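Local coordinates for Rio2 kinase (Chaetomium thermophilum, PDB 4GYI), which is an atypical RIO-family kinase of pre-40S ribosome maturation that binds ADP and magnesium, carries an aspartyl phosphate and probably phosphorylates serine and threonine, at residues Arg18-Val23 and Gly62-Met67; Lys168-Glu173 and Leu219-His224; Val263-Pro268 and Lys301-Thr306; Glu271-Arg276 and Glu338-Arg343; Lys305-Gly308 and Lys313-Asp316. All blocks are in the same frame, centred on the assembly; numbering follows the deposited sequence.

Interaction 1: residues Arg18-Val23 and Gly62-Met67; sequences RVLTAV and GLIARM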
# COMPACT_ATOMS: atom_id res chain seq x y z
N ARG A 18 -10.67 23.59 -1.21
CA ARG A 18 -11.85 23.53 -0.35
C ARG A 18 -13.04 22.86 -1.04
O ARG A 18 -13.77 22.09 -0.42
CB ARG A 18 -12.21 24.95 0.10
CG ARG A 18 -13.20 25.01 1.24
CD ARG A 18 -13.46 26.45 1.69
NE ARG A 18 -14.24 26.46 2.93
CZ ARG A 18 -13.69 26.42 4.14
NH1 ARG A 18 -12.37 26.40 4.27
NH2 ARG A 18 -14.46 26.42 5.23
N VAL A 19 -13.22 23.16 -2.32
CA VAL A 19 -14.28 22.55 -3.12
C VAL A 19 -13.98 21.07 -3.41
O VAL A 19 -14.86 20.21 -3.31
CB VAL A 19 -14.51 23.34 -4.43
CG1 VAL A 19 -15.49 22.62 -5.34
CG2 VAL A 19 -15.02 24.73 -4.12
N LEU A 20 -12.73 20.78 -3.78
CA LEU A 20 -12.29 19.41 -3.95
C LEU A 20 -12.56 18.62 -2.67
O LEU A 20 -13.13 17.53 -2.70
CB LEU A 20 -10.81 19.34 -4.33
CG LEU A 20 -10.32 17.96 -4.77
CD1 LEU A 20 -11.18 17.46 -5.93
CD2 LEU A 20 -8.80 17.96 -5.16
N THR A 21 -12.16 19.17 -1.53
CA THR A 21 -12.38 18.53 -0.24
C THR A 21 -13.87 18.34 0.05
O THR A 21 -14.28 17.31 0.60
CB THR A 21 -11.75 19.35 0.90
OG1 THR A 21 -10.34 19.49 0.67
CG2 THR A 21 -11.99 18.68 2.25
N ALA A 22 -14.66 19.33 -0.34
CA ALA A 22 -16.11 19.28 -0.17
C ALA A 22 -16.75 18.16 -0.98
O ALA A 22 -17.73 17.55 -0.54
CB ALA A 22 -16.75 20.63 -0.54
N VAL A 23 -16.23 17.91 -2.17
CA VAL A 23 -16.75 16.80 -2.98
C VAL A 23 -16.40 15.48 -2.29
O VAL A 23 -17.22 14.56 -2.22
CB VAL A 23 -16.18 16.82 -4.40
CG1 VAL A 23 -16.59 15.56 -5.15
CG2 VAL A 23 -16.64 18.08 -5.13
N GLY A 62 -9.70 17.34 -14.27
CA GLY A 62 -9.99 15.93 -14.11
C GLY A 62 -9.88 15.42 -12.69
O GLY A 62 -9.56 14.27 -12.46
N LEU A 63 -10.14 16.30 -11.73
CA LEU A 63 -10.09 15.95 -10.32
C LEU A 63 -11.48 15.56 -9.82
O LEU A 63 -11.62 14.86 -8.82
CB LEU A 63 -9.52 17.12 -9.51
CG LEU A 63 -8.12 17.49 -10.01
CD1 LEU A 63 -7.52 18.68 -9.27
CD2 LEU A 63 -7.20 16.27 -9.90
N ILE A 64 -12.49 16.06 -10.53
CA ILE A 64 -13.87 15.65 -10.36
C ILE A 64 -14.49 15.46 -11.74
O ILE A 64 -13.93 15.91 -12.73
CB ILE A 64 -14.71 16.70 -9.62
CG1 ILE A 64 -14.72 18.00 -10.42
CG2 ILE A 64 -14.17 16.91 -8.22
CD1 ILE A 64 -15.54 19.12 -9.80
N ALA A 65 -15.64 14.80 -11.80
CA ALA A 65 -16.27 14.52 -13.07
C ALA A 65 -17.79 14.66 -12.99
O ALA A 65 -18.42 14.13 -12.08
CB ALA A 65 -15.89 13.15 -13.56
N ARG A 66 -18.38 15.39 -13.94
CA ARG A 66 -19.82 15.61 -13.97
C ARG A 66 -20.59 14.32 -14.20
O ARG A 66 -20.24 13.52 -15.06
CB ARG A 66 -20.20 16.64 -15.04
CG ARG A 66 -21.61 16.48 -15.59
CD ARG A 66 -22.11 17.73 -16.31
NE ARG A 66 -22.58 18.75 -15.38
CZ ARG A 66 -23.79 18.76 -14.83
NH1 ARG A 66 -24.65 17.79 -15.12
NH2 ARG A 66 -24.15 19.73 -14.00
N MET A 67 -21.64 14.12 -13.41
CA MET A 67 -22.54 12.99 -13.61
C MET A 67 -24.00 13.46 -13.68
O MET A 67 -24.52 14.03 -12.72
CB MET A 67 -22.40 11.98 -12.47
CG MET A 67 -21.00 11.42 -12.27
SD MET A 67 -20.78 9.80 -13.03
CE MET A 67 -20.20 10.27 -14.66
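Leu20 and Val23 of the helical segment Arg18-Val23 pack on Leu63 and Ile64, where the chain leaves a turn and enters a strand. The side chains that meet are all apolar. All four residues are buried.

Two methyl groups do most of the work. CD1 of Leu20 lies 3.8 Å from CG2 of Ile64, and the two side chains slide past each other in opposite directions. The same Leu20 CD1 also rests on Leu63, 4.0 Å from its CB. CG of Leu20 is anti to the backbone N (chi1 -169°), and this carries the end of the chain closer to residues 63 and 64 than its first bond would suggest. Val23 meets Ile64 at about a right angle. Both its methyls take part, with CG2 of Val23 4.1 Å from CG2 of Ile64. The CG2 methyl of Ile64 is thus met by both Leu20 and Val23, one helical turn apart.

One backbone group joins in. The carbonyl O of Leu63 is 3.9 Å from CD1 of Leu20, a van der Waals contact. Just before it, Gly62 closes a helix in a Schellman motif; its positive phi (74°) turns the chain toward the strand.

The contact lies in the N-terminal Rio2 domain, of the helix-turn-helix clan. It joins helix 14-26 to strand 64-68, which pairs antiparallel with strand 75-77. Leu20 also reaches Leu77 of that second strand, and Ile64 touches Tyr75. Val19 packs on helix 51-60, while Val23 touches Ile38 of helix 35-42.

Interaction 2: residues Lys168-Glu173 and Leu219-His224; sequences KALYEE and LRLAKH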
# COMPACT_ATOMS: atom_id res chain seq x y z
N LYS A 168 3.80 -0.26 11.26
CA LYS A 168 4.09 0.26 12.60
C LYS A 168 4.37 -0.85 13.61
O LYS A 168 5.37 -0.80 14.34
CB LYS A 168 2.95 1.13 13.13
CG LYS A 168 2.93 2.56 12.63
CD LYS A 168 1.92 3.38 13.41
CE LYS A 168 2.27 3.42 14.90
NZ LYS A 168 1.17 3.92 15.79
N ALA A 169 3.48 -1.83 13.68
CA ALA A 169 3.63 -2.91 14.66
C ALA A 169 4.95 -3.63 14.42
O ALA A 169 5.69 -3.91 15.36
CB ALA A 169 2.45 -3.91 14.59
N LEU A 170 5.26 -3.90 13.16
CA LEU A 170 6.43 -4.70 12.84
C LEU A 170 7.68 -3.88 13.10
O LEU A 170 8.67 -4.39 13.63
CB LEU A 170 6.39 -5.17 11.39
CG LEU A 170 5.33 -6.23 11.13
CD1 LEU A 170 5.11 -6.42 9.65
CD2 LEU A 170 5.74 -7.54 11.79
N TYR A 171 7.64 -2.62 12.71
CA TYR A 171 8.79 -1.74 12.89
C TYR A 171 9.13 -1.59 14.38
O TYR A 171 10.30 -1.62 14.76
CB TYR A 171 8.51 -0.38 12.27
CG TYR A 171 9.69 0.57 12.36
CD1 TYR A 171 10.74 0.47 11.47
CD2 TYR A 171 9.74 1.55 13.35
CE1 TYR A 171 11.83 1.33 11.56
CE2 TYR A 171 10.82 2.41 13.44
CZ TYR A 171 11.86 2.29 12.54
OH TYR A 171 12.94 3.15 12.61
N GLU A 172 8.11 -1.43 15.22
CA GLU A 172 8.34 -1.24 16.65
C GLU A 172 8.80 -2.52 17.36
O GLU A 172 9.55 -2.46 18.33
CB GLU A 172 7.10 -0.64 17.31
CG GLU A 172 6.88 0.83 16.95
CD GLU A 172 5.43 1.28 17.11
OE1 GLU A 172 4.54 0.42 17.27
OE2 GLU A 172 5.18 2.51 17.07
N GLU A 173 8.39 -3.68 16.85
CA GLU A 173 8.90 -4.94 17.39
C GLU A 173 10.34 -5.27 17.00
O GLU A 173 10.90 -6.24 17.49
CB GLU A 173 7.99 -6.10 16.99
CG GLU A 173 6.70 -6.10 17.74
CD GLU A 173 6.92 -6.00 19.24
OE1 GLU A 173 6.64 -4.92 19.80
OE2 GLU A 173 7.38 -7.00 19.84
N LEU A 219 9.11 -17.71 10.28
CA LEU A 219 8.87 -18.26 11.59
C LEU A 219 8.77 -17.15 12.64
O LEU A 219 7.93 -17.21 13.53
CB LEU A 219 9.94 -19.28 11.97
CG LEU A 219 9.97 -20.53 11.08
CD1 LEU A 219 11.05 -21.52 11.53
CD2 LEU A 219 8.61 -21.23 11.03
N ARG A 220 9.61 -16.12 12.54
CA ARG A 220 9.50 -15.01 13.49
C ARG A 220 8.15 -14.31 13.36
O ARG A 220 7.51 -14.01 14.37
CB ARG A 220 10.65 -14.00 13.35
CG ARG A 220 10.60 -12.92 14.42
CD ARG A 220 11.80 -11.97 14.38
NE ARG A 220 11.65 -10.93 15.40
CZ ARG A 220 12.18 -9.71 15.34
NH1 ARG A 220 12.94 -9.33 14.31
NH2 ARG A 220 11.95 -8.86 16.33
N LEU A 221 7.73 -14.04 12.12
CA LEU A 221 6.41 -13.47 11.89
C LEU A 221 5.32 -14.33 12.53
O LEU A 221 4.44 -13.82 13.23
CB LEU A 221 6.13 -13.31 10.39
CG LEU A 221 6.72 -12.11 9.64
CD1 LEU A 221 6.49 -12.28 8.16
CD2 LEU A 221 6.09 -10.79 10.10
N ALA A 222 5.39 -15.65 12.32
CA ALA A 222 4.35 -16.56 12.80
C ALA A 222 4.28 -16.58 14.33
O ALA A 222 3.20 -16.63 14.91
CB ALA A 222 4.58 -17.96 12.27
N LYS A 223 5.45 -16.52 14.97
CA LYS A 223 5.53 -16.42 16.42
C LYS A 223 4.83 -15.16 16.94
O LYS A 223 4.36 -15.14 18.08
CB LYS A 223 6.99 -16.49 16.90
CG LYS A 223 7.39 -15.43 17.92
CD LYS A 223 8.61 -15.85 18.70
CE LYS A 223 8.29 -17.06 19.56
NZ LYS A 223 9.51 -17.68 20.16
N HIS A 224 4.74 -14.13 16.11
CA HIS A 224 4.01 -12.91 16.48
C HIS A 224 2.59 -12.87 15.91
O HIS A 224 1.96 -11.81 15.89
CB HIS A 224 4.79 -11.65 16.11
CG HIS A 224 5.99 -11.40 16.97
ND1 HIS A 224 5.98 -10.51 18.02
CD2 HIS A 224 7.23 -11.95 16.96
CE1 HIS A 224 7.16 -10.51 18.61
NE2 HIS A 224 7.94 -11.38 17.98
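Arg220 reaches from helix 207-223 to the backbone of Glu173. Its CB points toward the segment Lys168-Glu173. CG is anti to the backbone N (chi1 -175°), and the chain stays extended through CD to NE. This full length brings the guanidinium to the last backbone carbonyl of the partner segment. NH2 of Arg220 ends 3.1 Å from O of Glu173, which sits at the edge of the guanidinium, near its plane. NH1 makes a weak hydrogen bond to the carbonyl of Gly174. The guanidinium also forms a cation-pi contact with Phe175.

The carboxylate of Glu173 turns elsewhere. Its chain is bent at chi2 (-52°), and OE2 of Glu173 comes 3.7 Å from CE1 of His224. The carboxylate and imidazole planes are 51° apart. ND1 of His224 is committed to the carbonyl of Lys313 by a hydrogen bond. The ring also stands edge-to-face with Phe175.

Deeper in, the contact is apolar. CD2 of Leu170 meets CD2 of Leu221 at 3.7 Å, and the two leucines cross at about a right angle. Both are buried, and Leu170 also packs on Phe175 and Leu315. The contact joins helix 149-172 to helix 207-223 within the RIO kinase domain.

The chemistry is thus split between a buried leucine pair and a polar group of Glu173, Arg220 and His224. Glu173 OE2 lies 6.1 Å from Arg220 NH2, too far for a salt bridge. The negative charge of Glu173 would probably favour a protonated His224, although the charge of that ring is not seen.

Interaction 3: residues Val263-Pro268 and Lys301-Thr306; sequences VSMDHP and KDAKKT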
# COMPACT_ATOMS: atom_id res chain seq x y z
N VAL A 263 -2.13 -11.85 7.03
CA VAL A 263 -3.21 -12.50 7.74
C VAL A 263 -2.71 -13.07 9.06
O VAL A 263 -1.52 -13.36 9.22
CB VAL A 263 -3.87 -13.62 6.92
CG1 VAL A 263 -4.27 -13.11 5.56
CG2 VAL A 263 -2.93 -14.80 6.77
N SER A 264 -3.63 -13.21 10.01
CA SER A 264 -3.29 -13.77 11.30
C SER A 264 -3.05 -15.26 11.22
O SER A 264 -3.64 -15.94 10.38
CB SER A 264 -4.43 -13.50 12.29
OG SER A 264 -4.43 -14.47 13.30
N MET A 265 -2.21 -15.79 12.10
CA MET A 265 -2.01 -17.24 12.16
C MET A 265 -3.31 -17.96 12.54
O MET A 265 -3.40 -19.18 12.43
CB MET A 265 -0.90 -17.61 13.15
CG MET A 265 0.50 -17.35 12.65
SD MET A 265 1.13 -18.59 11.50
CE MET A 265 1.15 -20.03 12.60
N ASP A 266 -4.30 -17.20 12.99
CA ASP A 266 -5.61 -17.75 13.34
C ASP A 266 -6.59 -17.75 12.17
O ASP A 266 -7.77 -18.06 12.35
CB ASP A 266 -6.23 -16.96 14.50
CG ASP A 266 -5.59 -17.29 15.83
OD1 ASP A 266 -5.21 -18.45 16.04
OD2 ASP A 266 -5.48 -16.37 16.67
N HIS A 267 -6.13 -17.36 10.98
CA HIS A 267 -7.02 -17.27 9.82
C HIS A 267 -7.43 -18.67 9.44
O HIS A 267 -6.62 -19.59 9.51
CB HIS A 267 -6.29 -16.61 8.66
CG HIS A 267 -7.18 -16.31 7.49
ND1 HIS A 267 -7.69 -17.30 6.68
CD2 HIS A 267 -7.61 -15.14 6.97
CE1 HIS A 267 -8.43 -16.75 5.73
NE2 HIS A 267 -8.39 -15.44 5.88
N PRO A 268 -8.71 -18.85 9.05
CA PRO A 268 -9.22 -20.18 8.69
C PRO A 268 -8.34 -20.88 7.65
O PRO A 268 -8.19 -22.09 7.69
CB PRO A 268 -10.60 -19.88 8.11
CG PRO A 268 -11.02 -18.64 8.80
CD PRO A 268 -9.77 -17.83 9.01
N LYS A 301 1.88 -26.69 11.31
CA LYS A 301 1.53 -27.23 12.62
C LYS A 301 2.64 -27.01 13.64
O LYS A 301 2.36 -26.84 14.83
CB LYS A 301 1.12 -28.71 12.57
CG LYS A 301 1.20 -29.35 11.20
CD LYS A 301 2.60 -29.87 10.89
CE LYS A 301 2.98 -31.05 11.77
NZ LYS A 301 4.24 -31.70 11.31
N ASP A 302 3.89 -27.02 13.18
CA ASP A 302 5.02 -26.66 14.03
C ASP A 302 4.88 -25.20 14.43
O ASP A 302 4.79 -24.87 15.61
CB ASP A 302 6.35 -26.82 13.31
CG ASP A 302 6.56 -28.20 12.74
OD1 ASP A 302 7.27 -28.31 11.71
OD2 ASP A 302 6.01 -29.17 13.32
N ALA A 303 4.86 -24.32 13.43
CA ALA A 303 4.80 -22.87 13.65
C ALA A 303 3.69 -22.42 14.60
O ALA A 303 3.93 -21.60 15.49
CB ALA A 303 4.69 -22.13 12.31
N LYS A 304 2.48 -22.96 14.43
CA LYS A 304 1.35 -22.51 15.24
C LYS A 304 1.55 -22.74 16.74
O LYS A 304 1.00 -22.00 17.55
CB LYS A 304 0.03 -23.14 14.78
CG LYS A 304 -1.18 -22.40 15.33
CD LYS A 304 -2.51 -22.92 14.81
CE LYS A 304 -3.61 -21.92 15.15
NZ LYS A 304 -4.95 -22.34 14.64
N LYS A 305 2.33 -23.75 17.10
CA LYS A 305 2.61 -24.03 18.51
C LYS A 305 3.39 -22.89 19.18
O LYS A 305 3.41 -22.77 20.40
CB LYS A 305 3.38 -25.35 18.66
CG LYS A 305 2.63 -26.59 18.20
CD LYS A 305 1.39 -26.87 19.05
CE LYS A 305 1.75 -27.21 20.50
NZ LYS A 305 0.57 -27.62 21.32
N THR A 306 4.01 -22.05 18.35
CA THR A 306 4.96 -21.05 18.83
C THR A 306 4.34 -19.67 19.06
O THR A 306 5.01 -18.75 19.56
CB THR A 306 6.14 -20.94 17.85
OG1 THR A 306 6.41 -22.24 17.31
CG2 THR A 306 7.38 -20.41 18.54
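Met265 and Lys304 lie against each other, with the thioether chain bent and the lysine extended. Met265 starts toward the helical segment, bends at chi2 (-79°) and again at chi3, and sets its methyl on the backbone. CE of Met265 is 3.6 Å from CA of Lys304. It also touches CB of Ala303, at 4.1 Å. The methionine tip therefore rests where two consecutive residues, Ala303 and Lys304, meet.

Lys304 runs back in the other direction. Its chi1 of -164° and a straight chain beyond let it pass along the turn that holds Met265 and Asp266. CE of Lys304 is 3.9 Å from O of Met265. Asp266 crosses Lys304 at about a right angle. OD1 of Asp266 stands 4.1 Å from NZ of Lys304, an attraction beyond salt-bridge range. The stronger partner of Asp266 is Arg314, which forms a salt bridge with OD2.

The turn itself is well tied. Asp266 N donates to OG of Ser264 at 2.8 Å, and His267 N bonds to the carbonyl of Ser264. At the other segment, Ala303 O accepts from both N and OG1 of Thr306, from the same face of its plane.

Met265 also packs on Ala222 of helix 207-223 and on Ile227. The arrangement is an ST turn at Ser264 within a type I beta turn from Ser264 to His267, following strand 263-264 and packed against the segment Lys301-Thr306.

Interaction 4: residues Glu271-Arg276 and Glu338-Arg343; sequences EMYFDR and EQQESR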
# COMPACT_ATOMS: atom_id res chain seq x y z
N GLU A 271 -2.98 -22.26 7.26
CA GLU A 271 -2.06 -23.30 6.82
C GLU A 271 -1.72 -23.17 5.33
O GLU A 271 -0.56 -23.29 4.94
CB GLU A 271 -2.58 -24.71 7.13
CG GLU A 271 -1.65 -25.83 6.65
CD GLU A 271 -1.95 -27.19 7.27
OE1 GLU A 271 -2.93 -27.31 8.05
OE2 GLU A 271 -1.20 -28.15 6.98
N MET A 272 -2.72 -22.91 4.50
CA MET A 272 -2.48 -22.69 3.09
C MET A 272 -1.58 -21.45 2.88
O MET A 272 -0.64 -21.50 2.09
CB MET A 272 -3.82 -22.56 2.34
CG MET A 272 -3.69 -22.21 0.84
SD MET A 272 -3.44 -20.45 0.42
CE MET A 272 -5.01 -19.75 0.94
N TYR A 273 -1.86 -20.36 3.60
CA TYR A 273 -1.06 -19.13 3.44
C TYR A 273 0.38 -19.32 3.93
O TYR A 273 1.34 -18.90 3.27
CB TYR A 273 -1.71 -17.94 4.15
CG TYR A 273 -3.00 -17.45 3.51
CD1 TYR A 273 -3.00 -16.82 2.27
CD2 TYR A 273 -4.22 -17.60 4.17
CE1 TYR A 273 -4.18 -16.37 1.70
CE2 TYR A 273 -5.41 -17.16 3.60
CZ TYR A 273 -5.39 -16.55 2.37
OH TYR A 273 -6.57 -16.11 1.81
N PHE A 274 0.54 -19.95 5.09
CA PHE A 274 1.87 -20.30 5.58
C PHE A 274 2.64 -21.11 4.53
O PHE A 274 3.71 -20.70 4.08
CB PHE A 274 1.78 -21.07 6.89
CG PHE A 274 3.11 -21.36 7.52
CD1 PHE A 274 3.70 -20.44 8.38
CD2 PHE A 274 3.78 -22.55 7.27
CE1 PHE A 274 4.93 -20.70 8.97
CE2 PHE A 274 5.00 -22.82 7.85
CZ PHE A 274 5.58 -21.89 8.71
N ASP A 275 2.09 -22.26 4.16
CA ASP A 275 2.77 -23.20 3.26
C ASP A 275 3.13 -22.53 1.95
O ASP A 275 4.16 -22.83 1.35
CB ASP A 275 1.90 -24.42 2.98
CG ASP A 275 1.83 -25.38 4.15
OD1 ASP A 275 2.75 -25.37 4.99
OD2 ASP A 275 0.85 -26.15 4.23
N ARG A 276 2.28 -21.62 1.51
CA ARG A 276 2.47 -20.94 0.24
C ARG A 276 3.68 -20.00 0.29
O ARG A 276 4.45 -19.93 -0.66
CB ARG A 276 1.22 -20.18 -0.16
CG ARG A 276 1.18 -19.80 -1.62
CD ARG A 276 -0.14 -19.13 -1.97
NE ARG A 276 -0.24 -17.81 -1.36
CZ ARG A 276 -1.31 -17.03 -1.43
NH1 ARG A 276 -2.39 -17.43 -2.10
NH2 ARG A 276 -1.30 -15.84 -0.84
N GLU A 338 -9.25 -11.59 -4.59
CA GLU A 338 -9.62 -11.40 -5.99
C GLU A 338 -8.45 -10.88 -6.84
O GLU A 338 -8.24 -11.35 -7.94
CB GLU A 338 -10.82 -10.46 -6.10
CG GLU A 338 -11.23 -10.09 -7.52
CD GLU A 338 -12.38 -9.07 -7.56
OE1 GLU A 338 -13.11 -9.03 -8.57
OE2 GLU A 338 -12.54 -8.32 -6.57
N GLN A 339 -7.69 -9.91 -6.33
CA GLN A 339 -6.54 -9.39 -7.07
C GLN A 339 -5.49 -10.47 -7.32
O GLN A 339 -5.03 -10.64 -8.45
CB GLN A 339 -5.87 -8.23 -6.33
CG GLN A 339 -6.74 -7.00 -6.13
CD GLN A 339 -6.66 -6.02 -7.28
OE1 GLN A 339 -7.61 -5.25 -7.52
NE2 GLN A 339 -5.53 -6.01 -7.99
N GLN A 340 -5.09 -11.18 -6.26
CA GLN A 340 -3.99 -12.13 -6.37
C GLN A 340 -4.40 -13.43 -7.06
O GLN A 340 -3.59 -14.09 -7.70
CB GLN A 340 -3.28 -12.36 -5.02
CG GLN A 340 -4.16 -12.82 -3.85
CD GLN A 340 -3.44 -12.81 -2.49
OE1 GLN A 340 -2.47 -12.07 -2.30
NE2 GLN A 340 -3.92 -13.63 -1.55
N GLU A 341 -5.69 -13.76 -6.96
CA GLU A 341 -6.24 -14.96 -7.60
C GLU A 341 -6.22 -14.86 -9.12
O GLU A 341 -6.20 -15.87 -9.83
CB GLU A 341 -7.67 -15.20 -7.13
CG GLU A 341 -8.20 -16.60 -7.38
CD GLU A 341 -7.54 -17.63 -6.49
OE1 GLU A 341 -7.49 -18.82 -6.88
OE2 GLU A 341 -7.08 -17.24 -5.39
N SER A 342 -6.22 -13.63 -9.63
CA SER A 342 -6.29 -13.41 -11.07
C SER A 342 -5.05 -12.73 -11.65
O SER A 342 -5.12 -12.06 -12.67
CB SER A 342 -7.56 -12.62 -11.42
OG SER A 342 -7.70 -11.50 -10.56
N ARG A 343 -3.91 -12.92 -10.99
CA ARG A 343 -2.63 -12.47 -11.51
C ARG A 343 -2.26 -13.21 -12.79
O ARG A 343 -2.73 -14.33 -13.01
CB ARG A 343 -1.52 -12.67 -10.47
CG ARG A 343 -1.49 -11.61 -9.39
CD ARG A 343 -0.43 -11.92 -8.36
NE ARG A 343 -0.31 -10.86 -7.36
CZ ARG A 343 0.45 -10.94 -6.27
NH1 ARG A 343 1.17 -12.04 -6.04
NH2 ARG A 343 0.50 -9.92 -5.42
O HOH W 1 -4.85 -16.03 -2.58
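A water is gripped by two groups across the contact, Arg276 and Gln340. It accepts from NH1 of Arg276 at 2.9 Å and from NE2 of Gln340 at 2.8 Å. The water lies in the guanidinium plane, at its edge. This bridge is the polar link between the segments Glu271-Arg276 and Glu338-Arg343.

The direct approach is less favourable. NH2 of Arg276 and NE2 of Gln340 are 3.5 Å apart, but both are donors and do not bond. The amide meets the guanidinium at its edge, with the two planes 79° apart. NH2 of Arg276 has its own acceptor in the carbonyl of Gly229. Gln340 gets there by a torsion that sets CG between backbone N and carbonyl carbon (chi1 55°), followed by an extended chain. Arg276 bends at chi3 (70°) to turn its guanidinium across.

Tyr273 adds a looser contact. Its CE1 is 4.3 Å from NE2 of Gln340, which sits near the ring plane. One ring face is covered by CE of Met272, and NH2 of Arg276 lies at the ring edge.

Gln340 is about 9 Å from the bound magnesium, measured from its side chain. The contact joins helix 270-289 to the end of helix 326-341, the last one modelled. Phe274 of the first helix packs on helices 207-223 and 300-304, while Arg343, just past the second, forms salt bridges with Glu108 and Asp230.

Interaction 5: residues Lys305-Gly308 and Lys313-Asp316; sequences KTVG and KRLD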
# COMPACT_ATOMS: atom_id res chain seq x y z
N LYS A 305 2.33 -23.75 17.10
CA LYS A 305 2.61 -24.03 18.51
C LYS A 305 3.39 -22.89 19.18
O LYS A 305 3.41 -22.77 20.40
CB LYS A 305 3.38 -25.35 18.66
CG LYS A 305 2.63 -26.59 18.20
CD LYS A 305 1.39 -26.87 19.05
CE LYS A 305 1.75 -27.21 20.50
NZ LYS A 305 0.57 -27.62 21.32
N THR A 306 4.01 -22.05 18.35
CA THR A 306 4.96 -21.05 18.83
C THR A 306 4.34 -19.67 19.06
O THR A 306 5.01 -18.75 19.56
CB THR A 306 6.14 -20.94 17.85
OG1 THR A 306 6.41 -22.24 17.31
CG2 THR A 306 7.38 -20.41 18.54
N VAL A 307 3.08 -19.51 18.71
CA VAL A 307 2.42 -18.22 18.88
C VAL A 307 1.55 -18.21 20.14
O VAL A 307 0.83 -19.17 20.41
CB VAL A 307 1.59 -17.84 17.62
CG1 VAL A 307 1.23 -19.06 16.84
CG2 VAL A 307 0.34 -17.04 17.98
N GLY A 308 1.68 -17.17 20.95
CA GLY A 308 2.81 -16.26 20.94
C GLY A 308 3.59 -16.63 22.19
O GLY A 308 3.43 -16.03 23.26
N LYS A 313 4.73 -10.73 21.47
CA LYS A 313 3.57 -9.88 21.35
C LYS A 313 2.79 -10.25 20.08
O LYS A 313 3.37 -10.44 19.02
CB LYS A 313 4.00 -8.41 21.28
CG LYS A 313 2.87 -7.44 21.46
CD LYS A 313 3.31 -5.99 21.28
CE LYS A 313 2.17 -5.04 21.64
NZ LYS A 313 0.84 -5.50 21.11
N ARG A 314 1.47 -10.38 20.20
CA ARG A 314 0.63 -10.74 19.07
C ARG A 314 0.38 -9.51 18.21
O ARG A 314 -0.43 -8.66 18.56
CB ARG A 314 -0.72 -11.29 19.55
CG ARG A 314 -0.64 -12.59 20.32
CD ARG A 314 -0.48 -13.79 19.40
NE ARG A 314 -1.58 -13.90 18.44
CZ ARG A 314 -2.62 -14.73 18.58
NH1 ARG A 314 -2.71 -15.54 19.63
NH2 ARG A 314 -3.56 -14.75 17.64
N LEU A 315 1.08 -9.42 17.08
CA LEU A 315 0.99 -8.25 16.21
C LEU A 315 -0.28 -8.23 15.38
O LEU A 315 -0.65 -7.20 14.82
CB LEU A 315 2.21 -8.16 15.30
CG LEU A 315 3.51 -8.09 16.09
CD1 LEU A 315 4.68 -7.69 15.21
CD2 LEU A 315 3.32 -7.10 17.22
N ASP A 316 -0.96 -9.38 15.32
CA ASP A 316 -2.16 -9.51 14.51
C ASP A 316 -3.38 -8.85 15.14
O ASP A 316 -4.52 -9.12 14.76
CB ASP A 316 -2.44 -10.99 14.22
CG ASP A 316 -2.39 -11.85 15.46
OD1 ASP A 316 -1.73 -11.44 16.44
OD2 ASP A 316 -3.00 -12.94 15.46
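The guanidinium of Arg314 has a methyl of Val307 over one face and the carboxylate of Asp316 at its edge. CG2 of Val307 sits 3.4 Å above the plane, offset toward the rim. It lies near NE, CZ and NH1, and its closest approach to the side chain is 3.6 Å, to CD of Arg314. The two side chains meet at an oblique angle.

At the edge the bonding is side-on. NH2 of Arg314 donates to OD2 of Asp316 at 2.9 Å, nearly straight (168°) and in the guanidinium plane. NE of Arg314 reaches OD1 of Asp316 at 3.2 Å, tilted a little from that plane. Both oxygens use their syn lone pairs. Two nitrogens thus hold two oxygens, which would keep the groups from turning against each other. Arg314 curls to do this, bent at chi2 (-79°) and chi3. NH2 of Arg314 also makes a salt bridge to Asp266, and OD2 of Asp316 accepts from OG of Ser264.

Gly308 follows a cis peptide bond and passes close to the arginine. Its N is 4.3 Å from CD of Arg314, and a side chain there would be tight against that carbon. Replacing Arg314 by a leucine would probably leave Asp316 and Asp266 without their shared positive partner and strip Val307 of its flat cover.

Both segments belong to the loop between helices 300-304 and 326-341. The chemistry is that of a cation shared by two carboxylates: its charge would probably offset their mutual repulsion, and a methyl shields one face of it.

Interaction 1 stands alone in the N-terminal helix-turn-helix domain, with its centre 37 to 45 Å from the other four and on the far side of the chain's centre. It closes before the rest begin. Interactions 2, 3 and 5 cluster, with centres 8 to 14 Å apart. His224 bonds to Lys313 and Leu315, the 263-268 turn is salt-bridged to Arg314, and interactions 3 and 5 share Lys305 and Thr306. Interaction 4 crosses interaction 3 along the chain and encloses interaction 5. Its helix 270-289 touches helices 207-223 and 300-304. Interactions 2, 3 and 5 thus join helices 149-172 and 207-223 to the loop after helix 300-304, and interaction 4 links helix 270-289 to helix 326-341 through a water.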